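Local coordinates for PUA domain-containing protein (Archaeoglobus fulgidus DSM 4304, PDB 2Q07) that probably binds RNA and takes part in archaeosine-tRNA biosynthesis, being the C-terminal part of a longer, uncharacterised member of the archaeosine synthase type 1 family, at residues 38-43 and 48-53; 43-48 and 191-196; 73-78 and 177-182. All coordinates share one frame; numbering follows the deposited sequence.

How the interactions relate
Interaction 1 is local: 38-43, in the loop after strand 31-36 of the five-stranded mixed sheet, meets helix 47-55. Interaction 2 lies about 8 Å away, centre to centre, shares Tyr43 and Thr48 with it, and crosses it along the chain by reaching 191-196. Interaction 3, about 15 Å from interaction 2 and 19 Å from interaction 1, is enclosed in sequence by interaction 2 and uses helix 168-181. Interactions 2 and 3 both join the DUF5591 family region to the pre-PUA region. Segment 73-78 ties interaction 3 to the other two: Arg73 NH2 is 2.7 Å from His49 ND1, and Glu76 OE1 2.6 Å from Tyr193 OH, so the contacts form one connected interface between the regions.

Interaction 1: 38-43 and 48-53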
loop_
_atom_site.group_PDB
_atom_site.type_symbol
_atom_site.label_atom_id
_atom_site.label_comp_id
_atom_site.label_asym_id
_atom_site.label_seq_id
_atom_site.Cartn_x
_atom_site.Cartn_y
_atom_site.Cartn_z
ATOM N N THR A 38 8.841 -11.694 6.807
ATOM C CA THR A 38 9.045 -13.110 6.517
ATOM C C THR A 38 9.718 -13.282 5.166
ATOM O O THR A 38 9.793 -12.337 4.382
ATOM C CB THR A 38 7.709 -13.877 6.498
ATOM O OG1 THR A 38 6.789 -13.196 5.638
ATOM C CG2 THR A 38 7.110 -13.970 7.909
ATOM N N ALA A 39 10.202 -14.494 4.907
ATOM C CA ALA A 39 10.861 -14.822 3.643
ATOM C C ALA A 39 9.853 -14.734 2.505
ATOM O O ALA A 39 10.145 -14.174 1.446
ATOM C CB ALA A 39 11.451 -16.228 3.708
ATOM N N ARG A 40 8.664 -15.290 2.727
ATOM C CA ARG A 40 7.620 -15.259 1.714
ATOM C C ARG A 40 6.819 -13.960 1.769
ATOM O O ARG A 40 6.442 -13.500 2.841
ATOM C CB ARG A 40 6.667 -16.444 1.877
ATOM C CG ARG A 40 5.475 -16.406 0.915
ATOM C CD ARG A 40 4.692 -17.702 0.946
ATOM N NE ARG A 40 3.464 -17.629 0.159
ATOM C CZ ARG A 40 2.599 -18.629 0.040
ATOM N NH1 ARG A 40 2.830 -19.780 0.653
ATOM N NH2 ARG A 40 1.495 -18.480 -0.682
ATOM N N LYS A 41 6.580 -13.378 0.597
ATOM C CA LYS A 41 5.807 -12.146 0.477
ATOM C C LYS A 41 4.737 -12.357 -0.602
ATOM O O LYS A 41 4.861 -13.260 -1.429
ATOM C CB LYS A 41 6.715 -10.981 0.073
ATOM C CG LYS A 41 7.873 -10.707 1.028
ATOM C CD LYS A 41 8.697 -9.538 0.524
ATOM C CE LYS A 41 9.994 -9.385 1.300
ATOM N NZ LYS A 41 10.867 -8.333 0.693
ATOM N N PRO A 42 3.648 -11.562 -0.573
ATOM C CA PRO A 42 3.394 -10.507 0.418
ATOM C C PRO A 42 3.226 -11.157 1.789
ATOM O O PRO A 42 2.664 -12.243 1.891
ATOM C CB PRO A 42 2.118 -9.849 -0.099
ATOM C CG PRO A 42 1.401 -10.979 -0.765
ATOM C CD PRO A 42 2.522 -11.677 -1.516
ATOM N N TYR A 43 3.712 -10.490 2.830
ATOM C CA TYR A 43 3.681 -11.021 4.194
ATOM C C TYR A 43 2.433 -11.756 4.682
ATOM O O TYR A 43 2.542 -12.739 5.420
ATOM C CB TYR A 43 4.000 -9.907 5.184
ATOM C CG TYR A 43 5.251 -9.133 4.842
ATOM C CD1 TYR A 43 5.218 -7.743 4.737
ATOM C CD2 TYR A 43 6.475 -9.782 4.653
ATOM C CE1 TYR A 43 6.372 -7.011 4.455
ATOM C CE2 TYR A 43 7.649 -9.050 4.370
ATOM C CZ TYR A 43 7.580 -7.667 4.274
ATOM O OH TYR A 43 8.704 -6.925 3.996
ATOM N N THR A 48 4.102 -17.979 8.837
ATOM C CA THR A 48 4.090 -17.370 10.166
ATOM C C THR A 48 2.873 -16.464 10.375
ATOM O O THR A 48 2.124 -16.641 11.335
ATOM C CB THR A 48 5.376 -16.558 10.430
ATOM O OG1 THR A 48 6.503 -17.442 10.428
ATOM C CG2 THR A 48 5.304 -15.863 11.777
ATOM N N HIS A 49 2.661 -15.501 9.483
ATOM C CA HIS A 49 1.513 -14.615 9.642
ATOM C C HIS A 49 0.200 -15.392 9.602
ATOM O O HIS A 49 -0.699 -15.132 10.396
ATOM C CB HIS A 49 1.532 -13.497 8.587
ATOM C CG HIS A 49 2.571 -12.455 8.853
ATOM N ND1 HIS A 49 2.377 -11.117 8.582
ATOM C CD2 HIS A 49 3.804 -12.552 9.408
ATOM C CE1 HIS A 49 3.443 -10.436 8.965
ATOM N NE2 HIS A 49 4.323 -11.283 9.468
ATOM N N ARG A 50 0.086 -16.362 8.701
ATOM C CA ARG A 50 -1.139 -17.152 8.639
ATOM C C ARG A 50 -1.371 -17.956 9.928
ATOM O O ARG A 50 -2.486 -17.993 10.449
ATOM C CB ARG A 50 -1.114 -18.077 7.420
ATOM C CG ARG A 50 -1.508 -17.380 6.135
ATOM C CD ARG A 50 -1.574 -18.331 4.950
ATOM N NE ARG A 50 -0.259 -18.800 4.526
ATOM C CZ ARG A 50 0.192 -20.039 4.699
ATOM N NH1 ARG A 50 -0.566 -20.950 5.297
ATOM N NH2 ARG A 50 1.404 -20.370 4.264
ATOM N N ALA A 51 -0.318 -18.583 10.450
ATOM C CA ALA A 51 -0.433 -19.359 11.686
ATOM C C ALA A 51 -0.890 -18.450 12.823
ATOM O O ALA A 51 -1.782 -18.802 13.597
ATOM C CB ALA A 51 0.906 -20.002 12.035
ATOM N N LEU A 52 -0.269 -17.280 12.922
ATOM C CA LEU A 52 -0.618 -16.311 13.954
ATOM C C LEU A 52 -2.084 -15.892 13.875
ATOM O O LEU A 52 -2.822 -15.989 14.852
ATOM C CB LEU A 52 0.261 -15.070 13.819
ATOM C CG LEU A 52 1.375 -14.925 14.845
ATOM C CD1 LEU A 52 2.234 -13.705 14.511
ATOM C CD2 LEU A 52 0.755 -14.798 16.231
ATOM N N ARG A 53 -2.499 -15.424 12.704
ATOM C CA ARG A 53 -3.875 -14.986 12.511
ATOM C C ARG A 53 -4.857 -16.138 12.627
ATOM O O ARG A 53 -6.072 -15.937 12.709
ATOM C CB ARG A 53 -4.010 -14.293 11.156
ATOM C CG ARG A 53 -3.308 -12.951 11.144
ATOM C CD ARG A 53 -3.294 -12.303 9.779
ATOM N NE ARG A 53 -3.499 -10.865 9.907
ATOM C CZ ARG A 53 -4.696 -10.285 9.913
ATOM N NH1 ARG A 53 -5.785 -11.024 9.787
ATOM N NH2 ARG A 53 -4.806 -8.975 10.067
#
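His49, in the first turn of helix 47-55, packs against the carbonyl of Tyr43 and the methyl of Thr38. Its CB lies 3.4 Å from Tyr43 O, and CG is equally near. CG is anti to the carbonyl carbon of its own residue (chi1 -73°), which directs the ring toward the start of the helix and the loop before it. Along one side of the ring, CE1 touches Tyr43 CB at 3.9 Å, while ND1 is hydrogen-bonded to Arg73 NH2. On the other side, CD2 meets Thr38 CG2 at 3.9 Å, and NE2 is hydrogen-bonded to Pro36 O. With both nitrogens engaged, the buried imidazole is fixed in its rotation, a task that suits histidine's two polar atoms on one flat ring. The contact belongs to the beta-to-alpha connection of the alpha/beta domain, where the chain leaves strand 31-36 of the five-stranded mixed sheet and enters helix 47-55. Thr38 fits its place because its two branches divide the work: OG1 binds Arg40 O at 2.8 Å, in the carbonyl plane, and CG2 is left to face the helix, sliding past Thr48 CB at 4.0 Å. Farther out, Arg40, extended, brings NH1 to 3.9 Å from Arg50 NH2, their guanidinium planes 52° apart. Both arginines are exposed, so solvent can probably moderate the repulsion, and Arg50 NE is hydrogen-bonded to Thr45 O.

Interaction 2: 43-48 and 191-196; sequences YLTSRT and GRYPEL
Leu44 and Thr45, in the 3-10 turn that leads into helix 47-55, pack on Tyr193, which sits in the loop joining strands 188-190 and 197-200 of the four-stranded antiparallel sheet. Leu44 CD2 comes over one face of the phenol ring in a CH-pi contact, 3.7 Å from the centroid and 17° off the normal, and Leu44 CB touches Tyr193 CE2 at 3.5 Å. The opposite face is covered by Pro194, whose CB stands 3.8 Å above the plane; the peptide bond between the two is cis, and it folds the proline back against the ring before it. Tyrosine suits the place because its faces pack on these apolar neighbours while its hydroxyl reaches Glu76 OE1; the ring of Tyr169 also meets it. Thr45 approaches differently, at the ring edge: its CG2 lies 3.6 Å from Tyr193 CD2, near the plane. A chi1 of 73° sets Thr45 OG1 between its own backbone N and carbonyl carbon, where it bonds Pro42 O, and this leaves the methyl facing the tyrosine. Behind the contact, Tyr43 O accepts both Ser46 N and, at 2.9 Å, Ser46 OG, the N-cap of helix 47-55. Between the two segments the contact is wholly apolar; at its far end one carboxylate oxygen, which also takes the backbone N of Leu44, ties both partners to a third loop and probably holds the phenol hydroxyl in place.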
loop_
_atom_site.group_PDB
_atom_site.type_symbol
_atom_site.label_atom_id
_atom_site.label_comp_id
_atom_site.label_asym_id
_atom_site.label_seq_id
_atom_site.Cartn_x
_atom_site.Cartn_y
_atom_site.Cartn_z
ATOM N N TYR A 43 3.712 -10.490 2.830
ATOM C CA TYR A 43 3.681 -11.021 4.194
ATOM C C TYR A 43 2.433 -11.756 4.682
ATOM O O TYR A 43 2.542 -12.739 5.420
ATOM C CB TYR A 43 4.000 -9.907 5.184
ATOM C CG TYR A 43 5.251 -9.133 4.842
ATOM C CD1 TYR A 43 5.218 -7.743 4.737
ATOM C CD2 TYR A 43 6.475 -9.782 4.653
ATOM C CE1 TYR A 43 6.372 -7.011 4.455
ATOM C CE2 TYR A 43 7.649 -9.050 4.370
ATOM C CZ TYR A 43 7.580 -7.667 4.274
ATOM O OH TYR A 43 8.704 -6.925 3.996
ATOM N N LEU A 44 1.255 -11.297 4.283
ATOM C CA LEU A 44 0.022 -11.934 4.744
ATOM C C LEU A 44 -0.142 -13.398 4.316
ATOM O O LEU A 44 -0.891 -14.152 4.944
ATOM C CB LEU A 44 -1.191 -11.124 4.281
ATOM C CG LEU A 44 -2.534 -11.461 4.913
ATOM C CD1 LEU A 44 -2.456 -11.301 6.433
ATOM C CD2 LEU A 44 -3.606 -10.534 4.324
ATOM N N THR A 45 0.547 -13.800 3.256
ATOM C CA THR A 45 0.457 -15.177 2.776
ATOM C C THR A 45 1.542 -16.076 3.378
ATOM O O THR A 45 1.598 -17.266 3.070
ATOM C CB THR A 45 0.608 -15.259 1.244
ATOM O OG1 THR A 45 1.974 -15.015 0.894
ATOM C CG2 THR A 45 -0.282 -14.225 0.552
ATOM N N SER A 46 2.412 -15.519 4.218
ATOM C CA SER A 46 3.479 -16.317 4.826
ATOM C C SER A 46 2.933 -17.300 5.866
ATOM O O SER A 46 1.899 -17.064 6.481
ATOM C CB SER A 46 4.506 -15.410 5.506
ATOM O OG SER A 46 3.986 -14.883 6.718
ATOM N N ARG A 47 3.641 -18.404 6.073
ATOM C CA ARG A 47 3.193 -19.379 7.056
ATOM C C ARG A 47 3.114 -18.782 8.459
ATOM O O ARG A 47 2.168 -19.042 9.190
ATOM C CB ARG A 47 4.114 -20.597 7.059
ATOM C CG ARG A 47 3.532 -21.791 6.336
ATOM C CD ARG A 47 4.427 -22.989 6.522
ATOM N NE ARG A 47 5.366 -23.161 5.426
ATOM C CZ ARG A 47 6.475 -23.889 5.507
ATOM N NH1 ARG A 47 6.786 -24.498 6.644
ATOM N NH2 ARG A 47 7.248 -24.039 4.443
ATOM N N THR A 48 4.102 -17.979 8.837
ATOM C CA THR A 48 4.090 -17.370 10.166
ATOM C C THR A 48 2.873 -16.464 10.375
ATOM O O THR A 48 2.124 -16.641 11.335
ATOM C CB THR A 48 5.376 -16.558 10.430
ATOM O OG1 THR A 48 6.503 -17.442 10.428
ATOM C CG2 THR A 48 5.304 -15.863 11.777
ATOM N N GLY A 191 -11.994 -11.948 -5.161
ATOM C CA GLY A 191 -10.753 -12.606 -5.520
ATOM C C GLY A 191 -10.040 -13.258 -4.349
ATOM O O GLY A 191 -10.410 -13.055 -3.195
ATOM N N ARG A 192 -9.021 -14.058 -4.647
ATOM C CA ARG A 192 -8.256 -14.720 -3.596
ATOM C C ARG A 192 -6.947 -13.965 -3.374
ATOM O O ARG A 192 -6.169 -13.763 -4.308
ATOM C CB ARG A 192 -7.983 -16.186 -3.971
ATOM C CG ARG A 192 -7.317 -16.380 -5.325
ATOM C CD ARG A 192 -7.452 -17.824 -5.834
ATOM N NE ARG A 192 -8.852 -18.234 -5.972
ATOM C CZ ARG A 192 -9.259 -19.323 -6.624
ATOM N NH1 ARG A 192 -8.377 -20.124 -7.209
ATOM N NH2 ARG A 192 -10.552 -19.616 -6.686
ATOM N N TYR A 193 -6.724 -13.538 -2.133
ATOM C CA TYR A 193 -5.517 -12.797 -1.772
ATOM C C TYR A 193 -4.271 -13.506 -2.316
ATOM O O TYR A 193 -4.175 -14.730 -2.253
ATOM C CB TYR A 193 -5.412 -12.682 -0.250
ATOM C CG TYR A 193 -4.434 -11.625 0.211
ATOM C CD1 TYR A 193 -4.820 -10.290 0.307
ATOM C CD2 TYR A 193 -3.114 -11.954 0.530
ATOM C CE1 TYR A 193 -3.921 -9.304 0.711
ATOM C CE2 TYR A 193 -2.202 -10.975 0.931
ATOM C CZ TYR A 193 -2.617 -9.652 1.024
ATOM O OH TYR A 193 -1.739 -8.680 1.471
ATOM N N PRO A 194 -3.291 -12.750 -2.839
ATOM C CA PRO A 194 -3.203 -11.290 -2.982
ATOM C C PRO A 194 -3.837 -10.711 -4.253
ATOM O O PRO A 194 -3.703 -9.517 -4.527
ATOM C CB PRO A 194 -1.702 -11.043 -2.944
ATOM C CG PRO A 194 -1.179 -12.208 -3.731
ATOM C CD PRO A 194 -2.001 -13.384 -3.192
ATOM N N GLU A 195 -4.530 -11.547 -5.019
ATOM C CA GLU A 195 -5.162 -11.098 -6.256
ATOM C C GLU A 195 -6.563 -10.563 -5.994
ATOM O O GLU A 195 -7.551 -11.120 -6.473
ATOM C CB GLU A 195 -5.233 -12.253 -7.258
ATOM C CG GLU A 195 -3.897 -12.934 -7.500
ATOM C CD GLU A 195 -3.981 -14.005 -8.573
ATOM O OE1 GLU A 195 -4.890 -14.860 -8.493
ATOM O OE2 GLU A 195 -3.136 -13.993 -9.491
ATOM N N LEU A 196 -6.633 -9.467 -5.247
ATOM C CA LEU A 196 -7.902 -8.848 -4.895
ATOM C C LEU A 196 -8.445 -7.971 -6.020
ATOM O O LEU A 196 -7.689 -7.495 -6.864
ATOM C CB LEU A 196 -7.732 -7.983 -3.641
ATOM C CG LEU A 196 -7.227 -8.648 -2.358
ATOM C CD1 LEU A 196 -7.016 -7.591 -1.282
ATOM C CD2 LEU A 196 -8.225 -9.688 -1.901
#

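Interaction 3: 73-78 and 177-182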
loop_
_atom_site.group_PDB
_atom_site.type_symbol
_atom_site.label_atom_id
_atom_site.label_comp_id
_atom_site.label_asym_id
_atom_site.label_seq_id
_atom_site.Cartn_x
_atom_site.Cartn_y
_atom_site.Cartn_z
ATOM N N ARG A 73 0.537 -2.996 7.086
ATOM C CA ARG A 73 -0.109 -4.080 6.361
ATOM C C ARG A 73 -0.880 -3.616 5.117
ATOM O O ARG A 73 -0.961 -4.339 4.123
ATOM C CB ARG A 73 -1.048 -4.833 7.299
ATOM C CG ARG A 73 -1.929 -5.869 6.607
ATOM C CD ARG A 73 -1.756 -7.229 7.242
ATOM N NE ARG A 73 -0.543 -7.884 6.776
ATOM C CZ ARG A 73 0.147 -8.784 7.468
ATOM N NH1 ARG A 73 -0.239 -9.153 8.684
ATOM N NH2 ARG A 73 1.223 -9.327 6.924
ATOM N N GLU A 74 -1.422 -2.403 5.171
ATOM C CA GLU A 74 -2.209 -1.850 4.062
ATOM C C GLU A 74 -1.429 -1.586 2.780
ATOM O O GLU A 74 -2.023 -1.436 1.714
ATOM C CB GLU A 74 -2.891 -0.552 4.495
ATOM C CG GLU A 74 -3.951 -0.719 5.584
ATOM C CD GLU A 74 -3.376 -0.915 6.979
ATOM O OE1 GLU A 74 -2.139 -0.884 7.156
ATOM O OE2 GLU A 74 -4.176 -1.093 7.911
ATOM N N PHE A 75 -0.107 -1.519 2.878
ATOM C CA PHE A 75 0.714 -1.261 1.706
ATOM C C PHE A 75 1.544 -2.480 1.312
ATOM O O PHE A 75 2.395 -2.386 0.435
ATOM C CB PHE A 75 1.661 -0.080 1.970
ATOM C CG PHE A 75 0.967 1.189 2.408
ATOM C CD1 PHE A 75 1.089 1.649 3.717
ATOM C CD2 PHE A 75 0.206 1.935 1.503
ATOM C CE1 PHE A 75 0.468 2.829 4.124
ATOM C CE2 PHE A 75 -0.421 3.121 1.897
ATOM C CZ PHE A 75 -0.288 3.571 3.214
ATOM N N GLU A 76 1.295 -3.625 1.938
ATOM C CA GLU A 76 2.110 -4.803 1.652
ATOM C C GLU A 76 1.985 -5.395 0.242
ATOM O O GLU A 76 2.678 -6.347 -0.086
ATOM C CB GLU A 76 1.867 -5.888 2.713
ATOM C CG GLU A 76 0.811 -6.908 2.379
ATOM C CD GLU A 76 0.859 -8.113 3.317
ATOM O OE1 GLU A 76 0.333 -9.174 2.930
ATOM O OE2 GLU A 76 1.413 -8.001 4.439
ATOM N N LEU A 77 1.129 -4.817 -0.595
ATOM C CA LEU A 77 0.951 -5.309 -1.963
ATOM C C LEU A 77 1.588 -4.386 -3.005
ATOM O O LEU A 77 1.670 -4.727 -4.184
ATOM C CB LEU A 77 -0.541 -5.497 -2.264
ATOM C CG LEU A 77 -1.071 -6.941 -2.211
ATOM C CD1 LEU A 77 -0.352 -7.750 -1.143
ATOM C CD2 LEU A 77 -2.572 -6.921 -1.965
ATOM N N LEU A 78 2.046 -3.222 -2.562
ATOM C CA LEU A 78 2.672 -2.249 -3.450
ATOM C C LEU A 78 4.142 -2.589 -3.700
ATOM O O LEU A 78 4.735 -3.374 -2.956
ATOM C CB LEU A 78 2.559 -0.845 -2.850
ATOM C CG LEU A 78 1.134 -0.279 -2.745
ATOM C CD1 LEU A 78 1.121 0.948 -1.859
ATOM C CD2 LEU A 78 0.617 0.064 -4.134
ATOM N N LEU A 177 -5.408 2.742 -3.629
ATOM C CA LEU A 177 -6.028 3.772 -4.457
ATOM C C LEU A 177 -5.531 5.142 -3.983
ATOM O O LEU A 177 -5.166 6.013 -4.781
ATOM C CB LEU A 177 -7.550 3.691 -4.317
ATOM C CG LEU A 177 -8.258 2.665 -5.197
ATOM C CD1 LEU A 177 -9.762 2.686 -4.913
ATOM C CD2 LEU A 177 -7.985 3.007 -6.669
ATOM N N SER A 178 -5.518 5.315 -2.666
ATOM C CA SER A 178 -5.059 6.546 -2.037
ATOM C C SER A 178 -3.598 6.784 -2.413
ATOM O O SER A 178 -3.229 7.855 -2.885
ATOM C CB SER A 178 -5.211 6.423 -0.518
ATOM O OG SER A 178 -4.911 7.637 0.140
ATOM N N TYR A 179 -2.777 5.757 -2.211
ATOM C CA TYR A 179 -1.356 5.816 -2.529
ATOM C C TYR A 179 -1.118 6.272 -3.983
ATOM O O TYR A 179 -0.456 7.280 -4.242
ATOM C CB TYR A 179 -0.736 4.426 -2.316
ATOM C CG TYR A 179 0.767 4.373 -2.468
ATOM C CD1 TYR A 179 1.602 4.500 -1.359
ATOM C CD2 TYR A 179 1.357 4.220 -3.724
ATOM C CE1 TYR A 179 2.982 4.481 -1.490
ATOM C CE2 TYR A 179 2.744 4.200 -3.871
ATOM C CZ TYR A 179 3.548 4.334 -2.747
ATOM O OH TYR A 179 4.911 4.343 -2.873
ATOM N N GLN A 180 -1.676 5.520 -4.921
ATOM C CA GLN A 180 -1.508 5.789 -6.350
ATOM C C GLN A 180 -2.223 6.989 -6.949
ATOM O O GLN A 180 -1.668 7.662 -7.815
ATOM C CB GLN A 180 -1.908 4.551 -7.147
ATOM C CG GLN A 180 -1.100 3.320 -6.819
ATOM C CD GLN A 180 -1.672 2.075 -7.454
ATOM O OE1 GLN A 180 -1.895 2.032 -8.661
ATOM N NE2 GLN A 180 -1.904 1.050 -6.645
ATOM N N PHE A 181 -3.438 7.269 -6.493
ATOM C CA PHE A 181 -4.214 8.369 -7.063
ATOM C C PHE A 181 -4.720 9.421 -6.088
ATOM O O PHE A 181 -5.286 10.430 -6.513
ATOM C CB PHE A 181 -5.418 7.799 -7.825
ATOM C CG PHE A 181 -5.070 6.679 -8.757
ATOM C CD1 PHE A 181 -5.492 5.379 -8.486
ATOM C CD2 PHE A 181 -4.306 6.915 -9.895
ATOM C CE1 PHE A 181 -5.162 4.331 -9.328
ATOM C CE2 PHE A 181 -3.966 5.868 -10.754
ATOM C CZ PHE A 181 -4.395 4.574 -10.468
ATOM N N GLY A 182 -4.539 9.195 -4.790
ATOM C CA GLY A 182 -5.005 10.170 -3.827
ATOM C C GLY A 182 -6.517 10.241 -3.782
ATOM O O GLY A 182 -7.084 11.304 -3.527
#
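Leu78 and Phe75 meet the last turn of helix 168-181, chiefly through Tyr179. Along the helix, Tyr179 is the first to touch: its CG is anti to the backbone N (chi1 -174°), which swings the ring out from the helix toward the loop. Its flat aromatic face accepts a leucine methyl, Leu78 CD1, in a CH-pi contact 3.6 Å from the centroid and 18° off the normal; the ring atom closest to Leu78 CD1 is Tyr179 CG, 3.5 Å away. Phe75 CE2 comes up obliquely to Tyr179 CD1 at 4.1 Å, and this buried ring, apolar as its place between loop and helix demands, also meets His175 edge-to-face. With an alanine in place of Tyr179 there is no ring under Leu78 CD1, and the leucine and Phe75 would probably lose their shared packing surface, leaving a gap between loop and helix. Here helix 168-181, within the pre-PUA family region, packs on a loop that follows strand 70-72, at the edge of the five-stranded mixed sheet, with Tyr16 and Phe17 of helix 16-24 also touching Tyr179. Gln180, its chain extended beyond CG, crosses Leu78 obliquely and brings its amide group near CD2. Gly182 then leaves the helix with positive phi (68°), easy for glycine. On the loop side, a type I turn from Phe75 to Leu78, closed by Leu78 N to Phe75 O (3.1 Å), carries the two apolar side chains. Farther back, Arg73 NE and NH2 grip Glu76 OE2 side-on in a salt bridge, at 3.0 and 2.8 Å, the oxygen lying in the guanidinium plane, while NH1 also pairs with Glu62.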